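Local coordinates for hypothetical protein TM0486 (Thermotoga maritima, PDB 1VK8), which binds thiamin and takes part in the response of the cell to oxidative conditions, at residues M66-V69 with K70-A73. Residues are numbered along the deposited sequence; the frame is centred on the assembly and turned at random.
Sequences MDRV and KELA
Asp67 and Lys70 run side by side in the same direction on the face of helix 62-76 turned to the second subunit, one turn apart, and meet in a weak salt bridge of 3.2 Å between Asp67 OD1 and Lys70 NZ. The lysine chain is extended beyond CG, which carries its CE past the same oxygen at 3.4 Å from Asp67 OD1. A second i to i+3 pair follows at Arg68 and Glu71, built quite differently. Here the arginine bends at chi2 (-61°) while the glutamate stays extended, and the two side chains cross, with guanidinium and carboxylate planes 85° apart. Glu71 OE1 approaches the guanidinium at its edge, near its plane, and accepts a weak hydrogen bond of 3.3 Å from Arg68 NH1, part of a salt bridge. A water donates to Glu71 OE1 and is weakly held by Arg68 NH1, closing a small ring around this pair. Another water gives a hydrogen bond of 2.7 Å to Asp67 O, whose bond from Glu71 N is weak, at 3.3 Å; the next backbone bond, Leu72 N to Arg68 O, is shorter at 2.8 Å. Met66, a selenomethionine, and Val69 turn to strand 82-92, Leu72 to Ile20 on strand 16-24, so the helix is amphipathic and packs on the antiparallel sheet. The stronger partners of Asp67 OD1 and Lys70 NZ are Lys70 NZ and Asp67 OD1 of the second subunit. Two carboxylates and two ammonium groups thus alternate across the helix-helix interface, and their charges would largely balance there, while the Arg68-Glu71 bridge is weak and hydrated.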
HETATM    1  N   MSE C  66     -11.954  12.122   4.250  1.00  8.84           N
HETATM    2  CA  MSE C  66     -10.859  12.288   5.228  1.00 11.07           C
HETATM    3  C   MSE C  66     -11.428  12.477   6.638  1.00 11.69           C
HETATM    4  O   MSE C  66     -10.958  11.880   7.582  1.00 10.60           O
HETATM    5  CB  MSE C  66      -9.937  13.445   4.842  1.00 10.40           C
HETATM    6  CG  MSE C  66      -9.177  13.241   3.567  1.00 11.39           C
HETATM    7 SE   MSE C  66      -8.147  11.512   3.551  1.00 20.92          SE
HETATM    8  CE  MSE C  66      -9.271  10.465   2.370  1.00 22.92           C
ATOM      9  N   ASP C  67     -12.497  13.268   6.769  1.00  9.79           N
ATOM     10  CA  ASP C  67     -13.165  13.441   8.050  1.00  8.64           C
ATOM     11  C   ASP C  67     -13.810  12.160   8.559  1.00  8.76           C
ATOM     12  O   ASP C  67     -13.813  11.895   9.760  1.00  8.44           O
ATOM     13  CB  ASP C  67     -14.235  14.541   7.948  1.00  9.78           C
ATOM     14  CG  ASP C  67     -13.643  15.954   7.858  1.00 13.24           C
ATOM     15  OD1 ASP C  67     -12.457  16.171   8.200  1.00 13.99           O
ATOM     16  OD2 ASP C  67     -14.317  16.911   7.428  1.00 11.26           O
ATOM     17  N   ARG C  68     -14.384  11.368   7.658  1.00  8.05           N
ATOM     18  CA  ARG C  68     -14.935  10.078   8.039  1.00  9.34           C
ATOM     19  C   ARG C  68     -13.857   9.112   8.486  1.00  9.69           C
ATOM     20  O   ARG C  68     -14.071   8.306   9.391  1.00  7.34           O
ATOM     21  CB  ARG C  68     -15.747   9.458   6.891  1.00  9.87           C
ATOM     22  CG  ARG C  68     -16.987  10.231   6.546  1.00 14.10           C
ATOM     23  CD  ARG C  68     -17.947  10.337   7.654  1.00 20.81           C
ATOM     24  NE  ARG C  68     -19.304  10.473   7.139  1.00 20.48           N
ATOM     25  CZ  ARG C  68     -20.381  10.338   7.887  1.00 24.44           C
ATOM     26  NH1 ARG C  68     -20.275  10.105   9.187  1.00 34.14           N
ATOM     27  NH2 ARG C  68     -21.578  10.465   7.352  1.00 33.17           N
ATOM     28  N   VAL C  69     -12.691   9.204   7.865  1.00  9.10           N
ATOM     29  CA  VAL C  69     -11.569   8.364   8.247  1.00  9.19           C
ATOM     30  C   VAL C  69     -11.128   8.713   9.672  1.00  8.64           C
ATOM     31  O   VAL C  69     -10.807   7.824  10.430  1.00  7.14           O
ATOM     32  CB  VAL C  69     -10.415   8.449   7.218  1.00  9.19           C
ATOM     33  CG1 VAL C  69      -9.161   7.820   7.761  1.00 10.69           C
ATOM     34  CG2 VAL C  69     -10.841   7.799   5.906  1.00  9.74           C
ATOM     35  N   LYS C  70     -11.149   9.994  10.054  1.00  9.05           N
ATOM     36  CA  LYS C  70     -10.859  10.372  11.447  1.00  9.64           C
ATOM     37  C   LYS C  70     -11.777   9.651  12.429  1.00  9.24           C
ATOM     38  O   LYS C  70     -11.327   9.110  13.439  1.00 11.65           O
ATOM     39  CB  LYS C  70     -10.983  11.880  11.688  1.00  7.46           C
ATOM     40  CG  LYS C  70     -10.076  12.784  10.904  1.00  9.75           C
ATOM     41  CD  LYS C  70     -10.414  14.202  11.275  1.00 10.62           C
ATOM     42  CE  LYS C  70      -9.991  15.194  10.274  1.00 15.85           C
ATOM     43  NZ  LYS C  70     -10.524  16.509  10.696  1.00  8.58           N
ATOM     44  N   GLU C  71     -13.070   9.676  12.137  1.00  7.30           N
ATOM     45  CA  GLU C  71     -14.080   8.996  12.954  1.00  8.78           C
ATOM     46  C   GLU C  71     -13.893   7.487  12.948  1.00  7.44           C
ATOM     47  O   GLU C  71     -14.049   6.855  13.978  1.00  7.36           O
ATOM     48  CB  GLU C  71     -15.489   9.362  12.472  1.00 10.89           C
ATOM     49  CG  GLU C  71     -15.839  10.827  12.717  1.00 17.75           C
ATOM     50  CD  GLU C  71     -17.021  11.321  11.888  1.00 25.36           C
ATOM     51  OE1 GLU C  71     -17.627  10.526  11.149  1.00 30.14           O
ATOM     52  OE2 GLU C  71     -17.345  12.523  11.985  1.00 36.05           O
ATOM     53  N   LEU C  72     -13.576   6.915  11.789  1.00  7.62           N
ATOM     54  CA  LEU C  72     -13.320   5.486  11.673  1.00  8.87           C
ATOM     55  C   LEU C  72     -12.209   5.015  12.617  1.00  8.38           C
ATOM     56  O   LEU C  72     -12.380   4.031  13.346  1.00  6.41           O
ATOM     57  CB  LEU C  72     -12.969   5.103  10.231  1.00  8.89           C
ATOM     58  CG  LEU C  72     -12.646   3.610   9.990  1.00 12.18           C
ATOM     59  CD1 LEU C  72     -13.841   2.763  10.315  1.00 11.72           C
ATOM     60  CD2 LEU C  72     -12.211   3.407   8.578  1.00 14.34           C
ATOM     61  N   ALA C  73     -11.087   5.723  12.620  1.00  9.61           N
ATOM     62  CA  ALA C  73      -9.941   5.357  13.461  1.00  8.56           C
ATOM     63  C   ALA C  73     -10.312   5.382  14.945  1.00 11.04           C
ATOM     64  O   ALA C  73      -9.985   4.454  15.699  1.00  7.94           O
ATOM     65  CB  ALA C  73      -8.802   6.263  13.191  1.00 10.52           C
TER
HETATM   66  O   HOH W   1     -14.348  13.923  11.439  1.00 32.64           O
HETATM   67  O   HOH W   2     -18.431   8.176  10.986  1.00 34.08           O